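Local atomic coordinates of putative thiol-disulfide isomerase or thioredoxin (Salmonella enterica subsp. enterica serovar Typhimurium, PDB entry 3L9V), a protein that probably catalyses thiol-disulfide exchange as a DsbA-like oxidoreductase of the thioredoxin fold, introducing or rearranging disulfide bonds in other proteins. Residues A[157-162]-A[172-177]; A[149-154]-A[179-184]; A[19-24]-A[136-141]; A[25-30]-A[90-95]; A[81-86]-A[108-113]. One frame throughout, in Å; residues are numbered along the deposited sequence.

Contact 1 (A[157-162]-A[172-177])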
# COMPACT_ATOMS: atom_id res chain seq x y z
N ILE A 157 13.07 -4.47 0.70
CA ILE A 157 13.09 -5.78 0.07
C ILE A 157 13.37 -5.59 -1.43
O ILE A 157 12.84 -4.69 -2.05
CB ILE A 157 11.78 -6.56 0.32
CG1 ILE A 157 11.52 -6.70 1.83
CG2 ILE A 157 11.81 -7.92 -0.41
CD1 ILE A 157 12.53 -7.64 2.60
N ASN A 158 14.24 -6.43 -1.99
CA ASN A 158 14.50 -6.36 -3.43
C ASN A 158 13.55 -7.28 -4.21
O ASN A 158 13.80 -8.47 -4.32
CB ASN A 158 15.97 -6.74 -3.73
CG ASN A 158 16.32 -6.60 -5.21
OD1 ASN A 158 15.44 -6.37 -6.03
ND2 ASN A 158 17.59 -6.74 -5.54
N ASN A 159 12.46 -6.74 -4.75
CA ASN A 159 11.46 -7.59 -5.44
C ASN A 159 12.13 -8.43 -6.54
O ASN A 159 11.70 -9.53 -6.88
CB ASN A 159 10.38 -6.74 -6.11
CG ASN A 159 9.64 -5.82 -5.12
OD1 ASN A 159 9.50 -6.13 -3.95
ND2 ASN A 159 9.16 -4.69 -5.63
N ALA A 160 13.17 -7.88 -7.13
CA ALA A 160 13.71 -8.49 -8.33
C ALA A 160 14.80 -9.52 -8.00
O ALA A 160 15.50 -9.98 -8.90
CB ALA A 160 14.21 -7.42 -9.28
N ALA A 161 14.90 -9.90 -6.73
CA ALA A 161 15.91 -10.86 -6.32
C ALA A 161 15.31 -12.22 -5.94
O ALA A 161 16.00 -13.06 -5.37
CB ALA A 161 16.76 -10.29 -5.15
N PHE A 162 14.04 -12.44 -6.25
CA PHE A 162 13.37 -13.69 -5.89
C PHE A 162 13.10 -14.52 -7.14
O PHE A 162 12.83 -13.97 -8.21
CB PHE A 162 12.06 -13.43 -5.13
CG PHE A 162 12.29 -12.85 -3.76
CD1 PHE A 162 12.32 -11.48 -3.58
CD2 PHE A 162 12.51 -13.67 -2.68
CE1 PHE A 162 12.56 -10.94 -2.33
CE2 PHE A 162 12.77 -13.13 -1.43
CZ PHE A 162 12.79 -11.76 -1.25
N SER A 172 6.08 -17.76 -0.48
CA SER A 172 6.76 -18.28 0.70
C SER A 172 8.17 -17.71 0.84
O SER A 172 8.61 -17.39 1.95
CB SER A 172 6.85 -19.81 0.65
OG SER A 172 5.56 -20.39 0.64
N ARG A 173 8.88 -17.59 -0.27
CA ARG A 173 10.25 -17.09 -0.20
C ARG A 173 10.29 -15.61 0.13
O ARG A 173 11.13 -15.17 0.91
CB ARG A 173 11.03 -17.41 -1.47
CG ARG A 173 11.24 -18.90 -1.62
CD ARG A 173 11.63 -19.29 -3.04
NE ARG A 173 11.56 -20.74 -3.17
CZ ARG A 173 11.75 -21.41 -4.29
NH1 ARG A 173 12.02 -20.77 -5.42
NH2 ARG A 173 11.65 -22.73 -4.29
N TYR A 174 9.36 -14.84 -0.44
CA TYR A 174 9.28 -13.41 -0.15
C TYR A 174 8.97 -13.18 1.33
O TYR A 174 9.64 -12.40 2.01
CB TYR A 174 8.20 -12.75 -1.03
CG TYR A 174 8.33 -11.25 -1.17
CD1 TYR A 174 9.04 -10.69 -2.23
CD2 TYR A 174 7.72 -10.39 -0.27
CE1 TYR A 174 9.14 -9.31 -2.37
CE2 TYR A 174 7.82 -9.01 -0.40
CZ TYR A 174 8.53 -8.48 -1.44
OH TYR A 174 8.60 -7.12 -1.56
N ALA A 175 7.96 -13.89 1.84
CA ALA A 175 7.59 -13.79 3.25
C ALA A 175 8.69 -14.29 4.19
O ALA A 175 8.85 -13.75 5.29
CB ALA A 175 6.27 -14.54 3.52
N ALA A 176 9.43 -15.32 3.77
CA ALA A 176 10.51 -15.87 4.58
C ALA A 176 11.56 -14.80 4.84
O ALA A 176 12.05 -14.65 5.97
CB ALA A 176 11.14 -17.09 3.90
N VAL A 177 11.90 -14.04 3.81
CA VAL A 177 12.85 -12.96 3.97
C VAL A 177 12.32 -11.84 4.87
O VAL A 177 13.04 -11.33 5.72
CB VAL A 177 13.34 -12.42 2.60
CG1 VAL A 177 14.08 -11.11 2.77
CG2 VAL A 177 14.23 -13.46 1.94
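Tyr174 OH donates to Asn159 OD1 over 2.7 Å, in the plane of the tyrosine ring and nearly along the C=O axis of the amide, at a C=O...donor angle of 165°. With CG anti to the backbone N (chi1 -160°), the tyrosine reaches from the helix across to the loop, where its hydroxyl finds the amide. The other end of that amide is held too, Asn159 ND2 bonding to Pro147 O, so its flip state is fixed. Ile157 packs against the phenol end of the ring, CG2 lying 3.5 Å from Tyr174 CZ, while its CD1 meets Val177 CG1 at 3.8 Å. Phe162 packs nearer the backbone end of the tyrosine: Tyr174 CD1 sits over one face of its ring near the rim, 3.5 Å from Phe162 CE1, with the two ring planes 45° apart. Tyr174 CA makes a CH-pi contact over the Phe162 face, and Val177 CG2 meets the edge at Phe162 CE2 (3.7 Å). Beyond the pair, Tyr174 meets Phe32 edge-to-face. The arrangement seats the C-terminal helix 167-182 of a thioredoxin fold against the loop that follows its last strand.

Contact 2 (A[149-154]-A[179-184])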
# COMPACT_ATOMS: atom_id res chain seq x y z
N VAL A 149 8.50 -2.59 -0.32
CA VAL A 149 8.29 -3.09 1.03
C VAL A 149 9.51 -2.79 1.90
O VAL A 149 10.64 -3.07 1.50
CB VAL A 149 8.10 -4.59 1.01
CG1 VAL A 149 7.97 -5.13 2.45
CG2 VAL A 149 6.87 -4.96 0.14
N TYR A 150 9.29 -2.18 3.06
CA TYR A 150 10.37 -1.83 3.99
C TYR A 150 10.11 -2.47 5.34
O TYR A 150 8.98 -2.44 5.84
CB TYR A 150 10.47 -0.33 4.18
CG TYR A 150 10.76 0.40 2.91
CD1 TYR A 150 9.72 0.81 2.07
CD2 TYR A 150 12.07 0.64 2.51
CE1 TYR A 150 9.98 1.46 0.89
CE2 TYR A 150 12.34 1.28 1.32
CZ TYR A 150 11.29 1.68 0.51
OH TYR A 150 11.55 2.33 -0.67
N VAL A 151 11.15 -3.05 5.93
CA VAL A 151 11.03 -3.73 7.20
C VAL A 151 11.73 -2.90 8.29
O VAL A 151 12.84 -2.41 8.08
CB VAL A 151 11.57 -5.15 7.12
CG1 VAL A 151 11.33 -5.90 8.43
CG2 VAL A 151 10.92 -5.90 5.94
N ARG A 152 11.04 -2.70 9.42
CA ARG A 152 11.53 -1.91 10.56
C ARG A 152 12.21 -0.59 10.23
O ARG A 152 13.12 -0.14 10.93
CB ARG A 152 12.43 -2.76 11.46
CG ARG A 152 11.65 -3.90 12.14
CD ARG A 152 12.51 -5.12 12.44
NE ARG A 152 13.45 -4.92 13.53
CZ ARG A 152 14.36 -5.82 13.91
NH1 ARG A 152 15.18 -5.54 14.92
NH2 ARG A 152 14.46 -6.99 13.29
N GLY A 153 11.76 0.04 9.16
CA GLY A 153 12.32 1.31 8.78
C GLY A 153 13.76 1.26 8.32
O GLY A 153 14.38 2.32 8.16
N ARG A 154 14.31 0.06 8.11
CA ARG A 154 15.71 -0.01 7.67
C ARG A 154 16.02 -0.89 6.46
O ARG A 154 17.03 -0.67 5.80
CB ARG A 154 16.66 -0.35 8.82
CG ARG A 154 16.03 -1.05 10.01
CD ARG A 154 17.10 -1.44 11.02
NE ARG A 154 16.58 -2.16 12.17
CZ ARG A 154 17.34 -2.86 13.01
NH1 ARG A 154 18.65 -2.92 12.80
NH2 ARG A 154 16.81 -3.50 14.04
N ARG A 179 10.02 -12.19 7.22
CA ARG A 179 10.05 -12.84 8.52
C ARG A 179 11.46 -12.75 9.15
O ARG A 179 11.61 -12.26 10.28
CB ARG A 179 9.62 -14.31 8.38
CG ARG A 179 9.52 -15.10 9.72
CD ARG A 179 9.62 -16.62 9.48
NE ARG A 179 10.97 -16.97 9.06
CZ ARG A 179 11.29 -17.88 8.15
NH1 ARG A 179 10.36 -18.58 7.52
NH2 ARG A 179 12.57 -18.09 7.87
N LYS A 180 12.47 -13.20 8.43
CA LYS A 180 13.86 -13.11 8.91
C LYS A 180 14.23 -11.71 9.41
O LYS A 180 14.81 -11.54 10.48
CB LYS A 180 14.82 -13.55 7.82
CG LYS A 180 16.29 -13.23 8.13
CD LYS A 180 17.22 -13.86 7.10
CE LYS A 180 17.05 -13.20 5.72
NZ LYS A 180 17.82 -13.93 4.67
N LEU A 181 13.89 -10.71 8.62
CA LEU A 181 14.24 -9.33 8.91
C LEU A 181 13.44 -8.74 10.07
O LEU A 181 13.84 -7.74 10.67
CB LEU A 181 14.05 -8.47 7.67
CG LEU A 181 15.04 -8.74 6.53
CD1 LEU A 181 14.67 -7.89 5.31
CD2 LEU A 181 16.48 -8.46 6.96
N LEU A 182 12.30 -9.37 10.37
CA LEU A 182 11.52 -8.97 11.52
C LEU A 182 12.02 -9.63 12.80
O LEU A 182 11.54 -9.31 13.88
CB LEU A 182 10.06 -9.34 11.31
CG LEU A 182 9.33 -8.33 10.42
CD1 LEU A 182 8.04 -8.90 9.90
CD2 LEU A 182 9.08 -7.11 11.24
N ALA A 183 12.94 -10.58 12.68
CA ALA A 183 13.40 -11.33 13.86
C ALA A 183 14.05 -10.43 14.92
O ALA A 183 14.63 -9.40 14.60
CB ALA A 183 14.37 -12.42 13.43
N GLY A 184 13.94 -10.83 16.18
CA GLY A 184 14.56 -10.08 17.26
C GLY A 184 13.76 -10.20 18.54
O GLY A 184 12.59 -10.59 18.50
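The hairpin of strands 148-151 and 155-157 turns beside the last turn of helix 167-182, and Val151 and Arg152, at the turn, make the contact with Leu181, Leu182 and Ala183. Val151 supplies the apolar half. Its CG1, anti to the backbone N, reaches Leu181 CB at 3.8 Å and Leu182 CG at 3.7 Å, so one methyl is lodged between two successive leucines, the side chains of Val151 and Leu182 running at about a right angle to each other. Arg152 and Gly153 have the positive phi values of a type I' beta turn, closed by Arg154 N to Val151 O, which forms the bend between strands 148-151 and 155-157; in this thioredoxin-like sheet it brings the arginine to the end of the C-terminal helix. The Arg152 chain bends at chi3 (72°) and presents one nitrogen to two backbone oxygens. NH2 of Arg152 donates to Leu181 O over 2.8 Å, with an N-H...acceptor angle of 142° and the oxygen 20° out of the guanidinium plane. The same Arg152 NH2 makes a weak, strongly bent bond to Ala183 O at 2.7 Å. A positive group placed at carbonyls of a helix C terminus should also be favoured by the helix dipole. Arg152 CD follows the same path, passing 3.4 Å from Leu181 O and lying 4.1 Å from Leu182 CD2. Behind the valine, Ile157 and Val178 continue the apolar layer between sheet and helix, and Leu182 goes on to touch Val18 of the next strand.

Contact 3 (A[19-24]-A[136-141])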
# COMPACT_ATOMS: atom_id res chain seq x y z
N VAL A 19 6.22 -1.62 6.16
CA VAL A 19 5.59 -0.57 5.38
C VAL A 19 5.66 -1.00 3.92
O VAL A 19 6.70 -1.44 3.45
CB VAL A 19 6.34 0.75 5.55
CG1 VAL A 19 5.84 1.80 4.56
CG2 VAL A 19 6.24 1.25 7.00
N GLU A 20 4.54 -0.87 3.21
CA GLU A 20 4.53 -1.09 1.76
C GLU A 20 3.99 0.12 0.97
O GLU A 20 2.85 0.55 1.16
CB GLU A 20 3.73 -2.36 1.43
CG GLU A 20 3.60 -2.60 -0.06
CD GLU A 20 2.76 -3.82 -0.41
OE1 GLU A 20 2.50 -4.69 0.46
OE2 GLU A 20 2.35 -3.91 -1.58
N PHE A 21 4.82 0.71 0.14
CA PHE A 21 4.36 1.74 -0.79
C PHE A 21 3.85 1.02 -2.03
O PHE A 21 4.53 0.12 -2.56
CB PHE A 21 5.48 2.71 -1.14
CG PHE A 21 5.89 3.61 0.00
CD1 PHE A 21 6.71 3.14 1.02
CD2 PHE A 21 5.45 4.93 0.06
CE1 PHE A 21 7.11 3.97 2.07
CE2 PHE A 21 5.82 5.77 1.13
CZ PHE A 21 6.66 5.29 2.13
N PHE A 22 2.65 1.42 -2.47
CA PHE A 22 1.97 0.72 -3.57
C PHE A 22 1.18 1.73 -4.39
O PHE A 22 1.02 2.88 -3.98
CB PHE A 22 1.01 -0.37 -3.03
CG PHE A 22 -0.34 0.18 -2.50
CD1 PHE A 22 -0.40 0.91 -1.31
CD2 PHE A 22 -1.52 -0.01 -3.21
CE1 PHE A 22 -1.63 1.42 -0.84
CE2 PHE A 22 -2.74 0.49 -2.76
CZ PHE A 22 -2.80 1.21 -1.55
N SER A 23 0.68 1.28 -5.53
CA SER A 23 -0.21 2.10 -6.35
C SER A 23 -1.34 1.25 -6.92
O SER A 23 -1.11 0.12 -7.29
CB SER A 23 0.56 2.71 -7.51
OG SER A 23 -0.35 3.28 -8.44
N PHE A 24 -2.55 1.80 -7.02
CA PHE A 24 -3.63 1.05 -7.67
C PHE A 24 -3.41 0.79 -9.18
O PHE A 24 -4.14 0.01 -9.81
CB PHE A 24 -4.98 1.71 -7.38
CG PHE A 24 -5.42 1.54 -5.96
CD1 PHE A 24 -5.70 0.28 -5.46
CD2 PHE A 24 -5.51 2.62 -5.11
CE1 PHE A 24 -6.06 0.11 -4.15
CE2 PHE A 24 -5.89 2.46 -3.81
CZ PHE A 24 -6.16 1.20 -3.32
N ARG A 136 5.41 12.75 2.40
CA ARG A 136 6.61 12.93 3.21
C ARG A 136 7.38 11.61 3.29
O ARG A 136 8.58 11.55 3.01
CB ARG A 136 6.23 13.42 4.62
CG ARG A 136 7.39 13.50 5.61
CD ARG A 136 7.11 14.49 6.76
NE ARG A 136 6.09 14.02 7.69
CZ ARG A 136 4.82 14.41 7.69
NH1 ARG A 136 4.37 15.30 6.81
NH2 ARG A 136 3.98 13.91 8.58
N LEU A 137 6.68 10.54 3.63
CA LEU A 137 7.34 9.25 3.82
C LEU A 137 7.90 8.70 2.50
O LEU A 137 8.88 7.95 2.51
CB LEU A 137 6.43 8.27 4.53
CG LEU A 137 6.01 8.73 5.94
CD1 LEU A 137 4.98 7.76 6.56
CD2 LEU A 137 7.23 8.90 6.85
N PHE A 138 7.30 9.09 1.37
CA PHE A 138 7.81 8.68 0.07
C PHE A 138 9.24 9.17 -0.02
O PHE A 138 10.12 8.45 -0.48
CB PHE A 138 6.97 9.26 -1.08
CG PHE A 138 7.42 8.83 -2.48
CD1 PHE A 138 6.82 7.78 -3.13
CD2 PHE A 138 8.41 9.53 -3.15
CE1 PHE A 138 7.23 7.39 -4.43
CE2 PHE A 138 8.81 9.16 -4.44
CZ PHE A 138 8.21 8.08 -5.07
N LYS A 139 9.47 10.39 0.44
CA LYS A 139 10.81 10.97 0.34
C LYS A 139 11.78 10.42 1.39
O LYS A 139 12.94 10.17 1.08
CB LYS A 139 10.78 12.50 0.35
CG LYS A 139 9.88 13.11 -0.73
CD LYS A 139 10.02 14.63 -0.79
CE LYS A 139 9.82 15.25 0.59
NZ LYS A 139 10.05 16.72 0.56
N GLU A 140 11.29 10.17 2.60
CA GLU A 140 12.14 9.69 3.69
C GLU A 140 12.63 8.26 3.48
O GLU A 140 13.75 7.93 3.85
CB GLU A 140 11.41 9.78 5.04
CG GLU A 140 11.12 11.22 5.48
CD GLU A 140 10.47 11.28 6.86
OE1 GLU A 140 10.60 10.30 7.63
OE2 GLU A 140 9.83 12.30 7.16
N TYR A 141 11.77 7.42 2.91
CA TYR A 141 12.10 6.03 2.66
C TYR A 141 12.91 5.90 1.37
O TYR A 141 13.38 4.82 1.05
CB TYR A 141 10.84 5.15 2.54
CG TYR A 141 10.27 4.73 3.86
CD1 TYR A 141 9.34 5.52 4.52
CD2 TYR A 141 10.66 3.54 4.47
CE1 TYR A 141 8.83 5.15 5.72
CE2 TYR A 141 10.14 3.15 5.68
CZ TYR A 141 9.22 3.98 6.31
OH TYR A 141 8.68 3.63 7.51
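Phe21 leaves its strand with CB pointing at helix 125-140, and a chi1 of -70°, which sets CG anti to the carbonyl carbon, carries the ring out to meet Leu137, Phe138 and Tyr141. On one flank CD1 rests on Tyr150 of the neighbouring strand, and CD2 on the other faces the Phe138 ring obliquely. Further out, Phe21 CE1 lies over the Tyr141 ring, 3.7 Å from its CG. CE2 of Phe21 approaches the helix backbone at Phe138 N (3.6 Å). The tip, Phe21 CZ, is wedged among three groups: Leu137 O at 3.5 Å, Leu137 CB near the ring plane at 3.8 Å, and Tyr141 CD1 at 3.6 Å. The two rings thus form an offset edge-to-face pair, Phe21 giving the edge and Tyr141 the face, with centroids 5.3 Å apart and planes at 60°. Two residues earlier on the same strand face, Val19 CG2 touches Tyr141 OH at 3.4 Å. Tyr55 and Tyr150, on the strands flanking 18-22, extend the aromatic cluster. It is the buried core of a thioredoxin fold, where a helix covers the central strands of the sheet.

Contact 4 (A[25-30]-A[90-95])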
# COMPACT_ATOMS: atom_id res chain seq x y z
N TYR A 25 -2.38 1.42 -9.74
CA TYR A 25 -2.02 1.26 -11.14
C TYR A 25 -0.90 0.21 -11.35
O TYR A 25 -0.58 -0.12 -12.49
CB TYR A 25 -1.52 2.57 -11.71
CG TYR A 25 -2.58 3.61 -11.98
CD1 TYR A 25 -3.40 3.52 -13.10
CD2 TYR A 25 -2.73 4.71 -11.14
CE1 TYR A 25 -4.36 4.48 -13.35
CE2 TYR A 25 -3.67 5.68 -11.39
CZ TYR A 25 -4.50 5.55 -12.49
OH TYR A 25 -5.43 6.52 -12.74
N CYS A 26 -0.35 -0.30 -10.26
CA CYS A 26 0.83 -1.16 -10.28
C CYS A 26 0.45 -2.63 -10.32
O CYS A 26 -0.07 -3.16 -9.35
CB CYS A 26 1.68 -0.88 -9.03
SG CYS A 26 3.00 -2.08 -8.71
N PRO A 27 0.68 -3.31 -11.45
CA PRO A 27 0.29 -4.72 -11.57
C PRO A 27 0.86 -5.64 -10.47
O PRO A 27 0.13 -6.42 -9.87
CB PRO A 27 0.83 -5.12 -12.96
CG PRO A 27 0.81 -3.84 -13.75
CD PRO A 27 1.21 -2.76 -12.73
N PRO A 28 2.17 -5.54 -10.19
CA PRO A 28 2.71 -6.39 -9.13
C PRO A 28 2.08 -6.08 -7.76
O PRO A 28 1.96 -6.98 -6.95
CB PRO A 28 4.21 -6.06 -9.13
CG PRO A 28 4.48 -5.47 -10.44
CD PRO A 28 3.22 -4.76 -10.87
N CYS A 29 1.69 -4.82 -7.53
CA CYS A 29 0.97 -4.45 -6.30
C CYS A 29 -0.38 -5.15 -6.25
O CYS A 29 -0.75 -5.70 -5.23
CB CYS A 29 0.78 -2.94 -6.19
SG CYS A 29 2.29 -1.95 -6.20
N TYR A 30 -1.09 -5.13 -7.37
CA TYR A 30 -2.34 -5.87 -7.48
C TYR A 30 -2.10 -7.32 -7.12
O TYR A 30 -2.83 -7.91 -6.33
CB TYR A 30 -2.86 -5.81 -8.93
CG TYR A 30 -4.07 -6.70 -9.18
CD1 TYR A 30 -5.24 -6.55 -8.44
CD2 TYR A 30 -4.04 -7.68 -10.18
CE1 TYR A 30 -6.35 -7.34 -8.68
CE2 TYR A 30 -5.15 -8.49 -10.42
CZ TYR A 30 -6.30 -8.31 -9.68
OH TYR A 30 -7.39 -9.09 -9.90
N ALA A 90 -11.92 -2.19 -9.23
CA ALA A 90 -12.35 -1.15 -10.15
C ALA A 90 -11.34 -0.88 -11.25
O ALA A 90 -11.72 -0.65 -12.40
CB ALA A 90 -12.67 0.14 -9.40
N GLY A 91 -10.06 -0.91 -10.90
CA GLY A 91 -9.06 -0.60 -11.90
C GLY A 91 -8.63 -1.83 -12.69
O GLY A 91 -9.05 -2.04 -13.83
N MSE A 92 -7.79 -2.65 -12.06
CA MSE A 92 -7.21 -3.85 -12.67
C MSE A 92 -8.25 -4.81 -13.27
O MSE A 92 -8.08 -5.33 -14.36
CB MSE A 92 -6.42 -4.62 -11.62
CG MSE A 92 -5.20 -3.88 -11.13
SE MSE A 92 -3.84 -3.86 -12.51
CE MSE A 92 -2.62 -2.59 -11.62
N VAL A 93 -9.32 -5.07 -12.52
CA VAL A 93 -10.30 -6.07 -12.95
C VAL A 93 -11.32 -5.48 -13.93
O VAL A 93 -11.40 -5.90 -15.09
CB VAL A 93 -11.00 -6.75 -11.76
CG1 VAL A 93 -12.08 -7.69 -12.25
CG2 VAL A 93 -9.98 -7.50 -10.91
N GLU A 94 -12.07 -4.48 -13.48
CA GLU A 94 -13.19 -3.94 -14.23
C GLU A 94 -12.84 -2.80 -15.22
O GLU A 94 -13.64 -2.45 -16.08
CB GLU A 94 -14.30 -3.51 -13.27
CG GLU A 94 -15.20 -4.66 -12.85
CD GLU A 94 -15.99 -4.38 -11.57
OE1 GLU A 94 -16.31 -3.19 -11.29
OE2 GLU A 94 -16.29 -5.35 -10.83
N LYS A 95 -11.65 -2.24 -15.08
CA LYS A 95 -11.19 -1.19 -15.98
C LYS A 95 -12.15 -0.00 -16.01
O LYS A 95 -12.41 0.56 -17.07
CB LYS A 95 -11.00 -1.75 -17.40
CG LYS A 95 -10.39 -3.14 -17.48
CD LYS A 95 -8.90 -3.10 -17.29
CE LYS A 95 -8.21 -4.35 -17.85
NZ LYS A 95 -8.24 -5.52 -16.93
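Two rotations bring Met92, a selenomethionine in this crystal, against Tyr30: chi1 of -66° and a bend at chi2 (-72°) fold its chain toward helix 27-35, while Tyr30 has CG anti to the backbone N and turns a ring face to it. Met92 CB stands almost over the ring centre, 3.8 Å from the Tyr30 centroid and 7° off the normal, a clear CH-pi contact. CG of Met92 continues over the near rim, 3.6 Å from Tyr30 CG. The selenium is farther off, 5.0 Å from the Tyr30 centroid and oblique to it, a Met-aromatic contact. From there Met92 CE enters the backbone bend ahead of the helix, 3.3 Å from Tyr25 C and as near to Cys26 C, with Pro27 CD at 4.0 Å. At the phenol end, Val93 CG2 crosses to Tyr30 OH at 3.2 Å. Cys26 and Cys29 fit the CxxC of a thioredoxin-type active site, Cys26 standing right before the helix. Dispersion and CH-pi forces, without any polar bond, therefore join helix 80-93 to the start of the probable redox helix.

Contact 5 (A[81-86]-A[108-113])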
# COMPACT_ATOMS: atom_id res chain seq x y z
N ASP A 81 -9.03 -1.90 4.35
CA ASP A 81 -9.39 -3.23 3.85
C ASP A 81 -10.42 -3.22 2.70
O ASP A 81 -10.13 -3.72 1.62
CB ASP A 81 -9.80 -4.19 4.99
CG ASP A 81 -10.99 -3.67 5.83
OD1 ASP A 81 -11.35 -4.36 6.80
OD2 ASP A 81 -11.55 -2.60 5.54
N VAL A 82 -11.60 -2.64 2.92
CA VAL A 82 -12.60 -2.62 1.84
C VAL A 82 -12.18 -1.72 0.69
O VAL A 82 -12.46 -2.00 -0.48
CB VAL A 82 -14.01 -2.20 2.34
CG1 VAL A 82 -14.52 -3.19 3.34
CG2 VAL A 82 -13.98 -0.79 2.96
N ILE A 83 -11.50 -0.62 1.01
CA ILE A 83 -11.09 0.31 -0.04
C ILE A 83 -10.05 -0.34 -0.97
O ILE A 83 -10.06 -0.12 -2.18
CB ILE A 83 -10.57 1.63 0.56
CG1 ILE A 83 -11.74 2.40 1.18
CG2 ILE A 83 -9.90 2.47 -0.49
CD1 ILE A 83 -12.87 2.64 0.16
N GLU A 84 -9.15 -1.14 -0.41
CA GLU A 84 -8.07 -1.71 -1.21
C GLU A 84 -8.63 -2.68 -2.24
O GLU A 84 -8.31 -2.61 -3.42
CB GLU A 84 -7.03 -2.40 -0.32
CG GLU A 84 -5.77 -2.80 -1.08
CD GLU A 84 -4.68 -3.39 -0.18
OE1 GLU A 84 -4.89 -3.57 1.04
OE2 GLU A 84 -3.59 -3.68 -0.70
N LYS A 85 -9.50 -3.56 -1.77
CA LYS A 85 -10.20 -4.52 -2.59
C LYS A 85 -11.03 -3.79 -3.64
O LYS A 85 -11.01 -4.15 -4.82
CB LYS A 85 -11.10 -5.39 -1.71
CG LYS A 85 -11.54 -6.67 -2.39
CD LYS A 85 -12.10 -7.69 -1.40
NZ LYS A 85 -13.41 -9.84 -1.26
N ALA A 86 -11.74 -2.74 -3.23
CA ALA A 86 -12.59 -2.00 -4.17
C ALA A 86 -11.83 -1.31 -5.31
O ALA A 86 -12.27 -1.37 -6.47
CB ALA A 86 -13.47 -0.99 -3.43
N MSE A 108 -17.45 5.47 -2.18
CA MSE A 108 -18.80 5.48 -1.59
C MSE A 108 -19.47 4.12 -1.63
O MSE A 108 -20.10 3.71 -0.68
CB MSE A 108 -19.70 6.48 -2.33
CG MSE A 108 -19.34 7.91 -2.05
SE MSE A 108 -20.37 9.05 -3.22
CE MSE A 108 -22.13 8.28 -2.76
N SER A 109 -19.31 3.42 -2.74
CA SER A 109 -19.90 2.10 -2.87
C SER A 109 -19.28 1.09 -1.91
O SER A 109 -19.95 0.21 -1.41
CB SER A 109 -19.76 1.60 -4.31
OG SER A 109 -20.25 0.28 -4.43
N ALA A 110 -17.99 1.22 -1.66
CA ALA A 110 -17.30 0.25 -0.80
C ALA A 110 -17.59 0.53 0.67
O ALA A 110 -17.61 -0.38 1.51
CB ALA A 110 -15.80 0.32 -1.07
N THR A 111 -17.79 1.79 1.00
CA THR A 111 -17.92 2.12 2.42
C THR A 111 -19.34 2.51 2.89
O THR A 111 -19.64 2.42 4.08
CB THR A 111 -16.95 3.23 2.79
OG1 THR A 111 -17.32 4.42 2.08
CG2 THR A 111 -15.49 2.79 2.41
N GLY A 112 -20.19 2.93 1.96
CA GLY A 112 -21.53 3.38 2.29
C GLY A 112 -21.52 4.83 2.73
O GLY A 112 -22.55 5.34 3.18
N ILE A 113 -20.38 5.51 2.62
CA ILE A 113 -20.34 6.92 3.00
C ILE A 113 -21.23 7.69 2.01
O ILE A 113 -21.39 7.28 0.87
CB ILE A 113 -18.88 7.50 3.04
CG1 ILE A 113 -18.83 8.82 3.79
CG2 ILE A 113 -18.30 7.73 1.66
CD1 ILE A 113 -17.46 9.53 3.70
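No aromatic ring lies between Val82, Ile83 and Ala86 on one helix and Ala110 and Thr111 on the other; the flat group at the join is the carbonyl of Ala110, whose O has Val82 CG2 beside it at 3.9 Å. At the margin stands the Asp81 carboxylate, met from above its plane by Val82 N, which is bonded to Asp81 OD2 at 2.6 Å. The rest is mainly methyl against methyl. Ala86 CB and Ala110 CB face each other at 3.6 Å. Val82 and Ala110 have the nearest pair of CA atoms, at 6.1 Å, which the small Ala110 probably permits. Helices 80-93 and 100-111 belong to the group of helices that DsbA-like proteins insert into the thioredoxin fold, and this contact joins them near the C-terminal end of the second. Ile83 starts out to one side but turns back to the partner helix: with chi1 and chi2 both near -60° its CD1 presses on Thr111 CG2 at 3.5 Å, tighter than usual for two carbons, and also meets Ala110 CB at 3.9 Å. The methyl of Thr111 is shared, since Val82 CG2 touches it as well. It is set there by chi1 of 65°, which puts Thr111 CG2 anti to the carbonyl carbon and turns OG1 back to its own chain. That hydroxyl oxygen bonds to Phe107 O and accepts from Ile113 N, an ST turn just where the helix ends, Gly112 being the first residue to leave it. Trp71 and Ala74 of helix 64-77 pack on Ile83 from a third helix.

How the contacts relate
From the N terminus, contact 3 opens first on strand 18-22 and closes after contacts 4 and 5, at the end of helix 125-140, enclosing both and tying that helix to the central sheet. Those two cross: contact 4 joins the CxxC helix to 90-95, while contact 5 starts on the same helix 80-93, before contact 4 has closed, and links it to helix 100-111. Phe24, in the loop after strand 18-22, touches both. Later, contact 2 opens on strand 148-151 with contact 1 nested inside; together they fasten helix 167-182 to the hairpin 148-157. Strands 18-22 and 148-151 are sheet neighbours, Tyr150 N probably bonding to Val19 O, coupling contacts 2 and 3.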